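Local coordinates for capsid protein VP1 (Trichodysplasia spinulosa-associated polyomavirus, PDB 6HKV) that forms the pentameric capsomers of the polyomavirus coat and binds sialylated glycan ligands, consistent with a role in attachment to host cells, at residues I17-N22 / R259-L264. Numbering follows the deposited sequence.
Sequences IELYLN and RYFNIL. With MG (magnesium ion), chain N.
Glu18 and Tyr260 reach each other diagonally across two antiparallel strands, a worked example of how a regular sheet can lend its surface to a metal site. From CB, which lies 4.1 Å from the carbonyl oxygen O of Phe261, the Glu18 chain runs fully extended: CG is anti to the backbone N (chi1 -175°) and sets out over the neighbouring strand, where it passes 3.5 Å from CE1 of Tyr260. CD then arrives at the edge of the phenol ring, in its plane, with the carboxylate turned 61° against the ring. At the tip, OE1 accepts a hydrogen bond from Tyr260 OH, modelled at 2.4 Å, a length so short as to be doubtful, and also binds the magnesium ion at 2.5 Å. The other oxygen, OE2, remains 3.6 Å from the metal, making the carboxylate a one-oxygen ligand; three waters and the backbone O of Ser188 of a neighbouring subunit also bind the ion, which thus bridges two copies of VP1 in the pentamer. Beneath this lies the jelly-roll beta-sandwich of polyomavirus VP1, with strands 4-21 and 252-271 adjacent in one sheet. Ile17–Ile263, Leu19–Phe261 and Leu21–Arg259 are hydrogen-bonded pairs, each closed by two backbone bonds, while Glu18–Asn262 and Tyr20–Tyr260 are the non-hydrogen-bonded pairs between them. The face carrying Leu19, Leu21 and Phe261 is largely apolar: Leu19 CD2 rests on CB of Phe261 at 3.9 Å, and Leu21 CD1 comes to 4.0 Å from CE1 of the Phe261 ring. Strand 78-91 flanks strand 252-271 on its other side, whereas Val236, which touches Phe261, probably belongs to the facing sheet, placing this ring in the sandwich interior. Arg259 is the polar exception, its guanidinium turning from strand 4-21 to a salt bridge with Asp240.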
ATOM      1  N   ILE C  17     -27.343 -18.728  -5.498  1.00 23.24           N
ATOM      2  CA  ILE C  17     -28.184 -17.566  -5.396  1.00 22.47           C
ATOM      3  C   ILE C  17     -27.395 -16.405  -6.009  1.00 22.94           C
ATOM      4  O   ILE C  17     -26.248 -16.179  -5.631  1.00 22.51           O
ATOM      5  CB  ILE C  17     -28.540 -17.282  -3.930  1.00 24.31           C
ATOM      6  CG1 ILE C  17     -29.430 -18.387  -3.331  1.00 27.50           C
ATOM      7  CG2 ILE C  17     -29.154 -15.906  -3.798  1.00 23.93           C
ATOM      8  CD1 ILE C  17     -30.822 -18.447  -3.886  1.00 29.17           C
ATOM      9  N   GLU C  18     -28.024 -15.716  -6.948  1.00 24.22           N
ATOM     10  CA  GLU C  18     -27.405 -14.591  -7.637  1.00 25.93           C
ATOM     11  C   GLU C  18     -28.303 -13.382  -7.375  1.00 25.94           C
ATOM     12  O   GLU C  18     -29.511 -13.473  -7.580  1.00 24.33           O
ATOM     13  CB  GLU C  18     -27.277 -14.934  -9.120  1.00 28.54           C
ATOM     14  CG  GLU C  18     -26.547 -13.896  -9.943  1.00 32.93           C
ATOM     15  CD  GLU C  18     -26.359 -14.265 -11.393  1.00 37.95           C
ATOM     16  OE1 GLU C  18     -25.214 -14.257 -11.839  1.00 35.04           O
ATOM     17  OE2 GLU C  18     -27.367 -14.509 -12.068  1.00 46.01           O
ATOM     18  N   LEU C  19     -27.738 -12.259  -6.953  1.00 23.73           N
ATOM     19  CA  LEU C  19     -28.519 -11.051  -6.796  1.00 23.69           C
ATOM     20  C   LEU C  19     -27.609  -9.825  -6.863  1.00 22.94           C
ATOM     21  O   LEU C  19     -26.398  -9.949  -6.832  1.00 21.60           O
ATOM     22  CB  LEU C  19     -29.246 -11.078  -5.456  1.00 26.11           C
ATOM     23  CG  LEU C  19     -28.371 -10.879  -4.210  1.00 28.02           C
ATOM     24  CD1 LEU C  19     -29.130 -10.216  -3.106  1.00 29.74           C
ATOM     25  CD2 LEU C  19     -27.871 -12.184  -3.690  1.00 27.48           C
ATOM     26  N   TYR C  20     -28.230  -8.650  -6.922  1.00 22.95           N
ATOM     27  CA  TYR C  20     -27.536  -7.403  -6.678  1.00 22.45           C
ATOM     28  C   TYR C  20     -28.326  -6.632  -5.622  1.00 22.61           C
ATOM     29  O   TYR C  20     -29.528  -6.863  -5.441  1.00 23.07           O
ATOM     30  CB  TYR C  20     -27.357  -6.589  -7.961  1.00 22.21           C
ATOM     31  CG  TYR C  20     -28.659  -6.187  -8.597  1.00 23.34           C
ATOM     32  CD1 TYR C  20     -29.332  -5.032  -8.221  1.00 26.08           C
ATOM     33  CD2 TYR C  20     -29.243  -7.003  -9.550  1.00 27.37           C
ATOM     34  CE1 TYR C  20     -30.555  -4.704  -8.788  1.00 26.92           C
ATOM     35  CE2 TYR C  20     -30.455  -6.675 -10.139  1.00 25.58           C
ATOM     36  CZ  TYR C  20     -31.109  -5.522  -9.756  1.00 28.12           C
ATOM     37  OH  TYR C  20     -32.317  -5.204 -10.328  1.00 25.81           O
ATOM     38  N   LEU C  21     -27.637  -5.720  -4.938  1.00 21.46           N
ATOM     39  CA  LEU C  21     -28.272  -4.757  -4.073  1.00 21.70           C
ATOM     40  C   LEU C  21     -27.881  -3.357  -4.537  1.00 20.78           C
ATOM     41  O   LEU C  21     -26.696  -3.059  -4.668  1.00 21.97           O
ATOM     42  CB  LEU C  21     -27.829  -4.995  -2.631  1.00 20.53           C
ATOM     43  CG  LEU C  21     -28.306  -6.290  -1.980  1.00 21.03           C
ATOM     44  CD1 LEU C  21     -27.675  -6.437  -0.618  1.00 19.59           C
ATOM     45  CD2 LEU C  21     -29.812  -6.314  -1.859  1.00 21.57           C
ATOM     46  N   ASN C  22     -28.888  -2.514  -4.743  1.00 22.87           N
ATOM     47  CA  ASN C  22     -28.668  -1.111  -5.050  1.00 23.57           C
ATOM     48  C   ASN C  22     -28.328  -0.365  -3.758  1.00 24.79           C
ATOM     49  O   ASN C  22     -28.717  -0.764  -2.671  1.00 23.21           O
ATOM     50  CB  ASN C  22     -29.870  -0.484  -5.771  1.00 23.41           C
ATOM     51  CG  ASN C  22     -29.800  -0.706  -7.263  1.00 24.70           C
ATOM     52  OD1 ASN C  22     -28.784  -0.360  -7.869  1.00 26.24           O
ATOM     53  ND2 ASN C  22     -30.857  -1.279  -7.831  1.00 25.80           N
ATOM     54  N   ARG C 259     -23.827  -3.584  -5.529  1.00 21.04           N
ATOM     55  CA  ARG C 259     -22.960  -4.718  -5.301  1.00 21.79           C
ATOM     56  C   ARG C 259     -23.680  -5.965  -5.820  1.00 22.53           C
ATOM     57  O   ARG C 259     -24.884  -6.143  -5.595  1.00 21.96           O
ATOM     58  CB  ARG C 259     -22.587  -4.860  -3.827  1.00 21.72           C
ATOM     59  CG  ARG C 259     -21.675  -6.046  -3.547  1.00 20.97           C
ATOM     60  CD  ARG C 259     -21.168  -6.045  -2.112  1.00 20.45           C
ATOM     61  NE  ARG C 259     -20.094  -5.088  -1.888  1.00 19.63           N
ATOM     62  CZ  ARG C 259     -18.801  -5.349  -2.018  1.00 22.39           C
ATOM     63  NH1 ARG C 259     -17.919  -4.401  -1.706  1.00 20.44           N
ATOM     64  NH2 ARG C 259     -18.378  -6.522  -2.455  1.00 20.42           N
ATOM     65  N   TYR C 260     -22.920  -6.801  -6.516  1.00 20.38           N
ATOM     66  CA  TYR C 260     -23.383  -8.073  -7.054  1.00 21.43           C
ATOM     67  C   TYR C 260     -22.881  -9.216  -6.172  1.00 19.94           C
ATOM     68  O   TYR C 260     -21.771  -9.123  -5.635  1.00 19.59           O
ATOM     69  CB  TYR C 260     -22.830  -8.251  -8.466  1.00 20.71           C
ATOM     70  CG  TYR C 260     -22.961  -9.644  -9.017  1.00 22.52           C
ATOM     71  CD1 TYR C 260     -24.117 -10.049  -9.656  1.00 23.84           C
ATOM     72  CD2 TYR C 260     -21.918 -10.554  -8.907  1.00 23.38           C
ATOM     73  CE1 TYR C 260     -24.225 -11.321 -10.183  1.00 25.56           C
ATOM     74  CE2 TYR C 260     -22.025 -11.842  -9.416  1.00 24.31           C
ATOM     75  CZ  TYR C 260     -23.178 -12.214 -10.068  1.00 24.76           C
ATOM     76  OH  TYR C 260     -23.326 -13.477 -10.567  1.00 27.32           O
ATOM     77  N   PHE C 261     -23.686 -10.282  -6.075  1.00 19.79           N
ATOM     78  CA  PHE C 261     -23.329 -11.458  -5.307  1.00 20.29           C
ATOM     79  C   PHE C 261     -23.721 -12.733  -6.062  1.00 20.56           C
ATOM     80  O   PHE C 261     -24.807 -12.812  -6.592  1.00 20.62           O
ATOM     81  CB  PHE C 261     -24.088 -11.512  -3.993  1.00 21.36           C
ATOM     82  CG  PHE C 261     -23.918 -10.333  -3.081  1.00 20.22           C
ATOM     83  CD1 PHE C 261     -24.679  -9.195  -3.273  1.00 24.12           C
ATOM     84  CD2 PHE C 261     -23.055 -10.383  -2.004  1.00 24.43           C
ATOM     85  CE1 PHE C 261     -24.544  -8.111  -2.412  1.00 23.69           C
ATOM     86  CE2 PHE C 261     -22.931  -9.307  -1.148  1.00 23.54           C
ATOM     87  CZ  PHE C 261     -23.681  -8.173  -1.350  1.00 24.73           C
ATOM     88  N   ASN C 262     -22.846 -13.723  -6.046  1.00 20.14           N
ATOM     89  CA  ASN C 262     -23.118 -15.073  -6.526  1.00 22.61           C
ATOM     90  C   ASN C 262     -22.694 -16.029  -5.417  1.00 20.41           C
ATOM     91  O   ASN C 262     -21.496 -16.146  -5.180  1.00 21.87           O
ATOM     92  CB  ASN C 262     -22.400 -15.349  -7.854  1.00 25.80           C
ATOM     93  CG  ASN C 262     -22.746 -16.728  -8.418  1.00 29.44           C
ATOM     94  OD1 ASN C 262     -23.294 -17.598  -7.741  1.00 41.64           O
ATOM     95  ND2 ASN C 262     -22.458 -16.963  -9.679  1.00 40.92           N
ATOM     96  N   ILE C 263     -23.656 -16.628  -4.716  1.00 19.93           N
ATOM     97  CA  ILE C 263     -23.402 -17.435  -3.537  1.00 19.41           C
ATOM     98  C   ILE C 263     -23.700 -18.905  -3.836  1.00 19.58           C
ATOM     99  O   ILE C 263     -24.780 -19.226  -4.340  1.00 19.99           O
ATOM    100  CB  ILE C 263     -24.244 -16.923  -2.343  1.00 20.42           C
ATOM    101  CG1 ILE C 263     -23.919 -15.464  -2.059  1.00 23.12           C
ATOM    102  CG2 ILE C 263     -24.033 -17.795  -1.115  1.00 18.91           C
ATOM    103  CD1 ILE C 263     -24.956 -14.661  -1.408  1.00 25.40           C
ATOM    104  N   LEU C 264     -22.734 -19.767  -3.525  1.00 18.94           N
ATOM    105  CA  LEU C 264     -22.895 -21.203  -3.686  1.00 22.37           C
ATOM    106  C   LEU C 264     -23.250 -21.821  -2.334  1.00 20.83           C
ATOM    107  O   LEU C 264     -22.594 -21.509  -1.323  1.00 19.50           O
ATOM    108  CB  LEU C 264     -21.560 -21.754  -4.210  1.00 23.63           C
ATOM    109  CG  LEU C 264     -21.502 -23.279  -4.339  1.00 32.52           C
ATOM    110  CD1 LEU C 264     -22.463 -23.837  -5.423  1.00 38.68           C
ATOM    111  CD2 LEU C 264     -20.059 -23.672  -4.629  1.00 36.21           C
TER
HETATM  112 MG    MG N 402     -24.389 -15.222 -14.009  1.00 40.20          MG
HETATM  113  O   HOH W   1     -22.081 -14.225 -13.873  1.00 24.96           O
HETATM  114  O   HOH W   2     -23.514 -16.107 -16.052  1.00 42.74           O
HETATM  115  O   HOH W   3     -23.576 -16.991 -12.940  1.00 38.47           O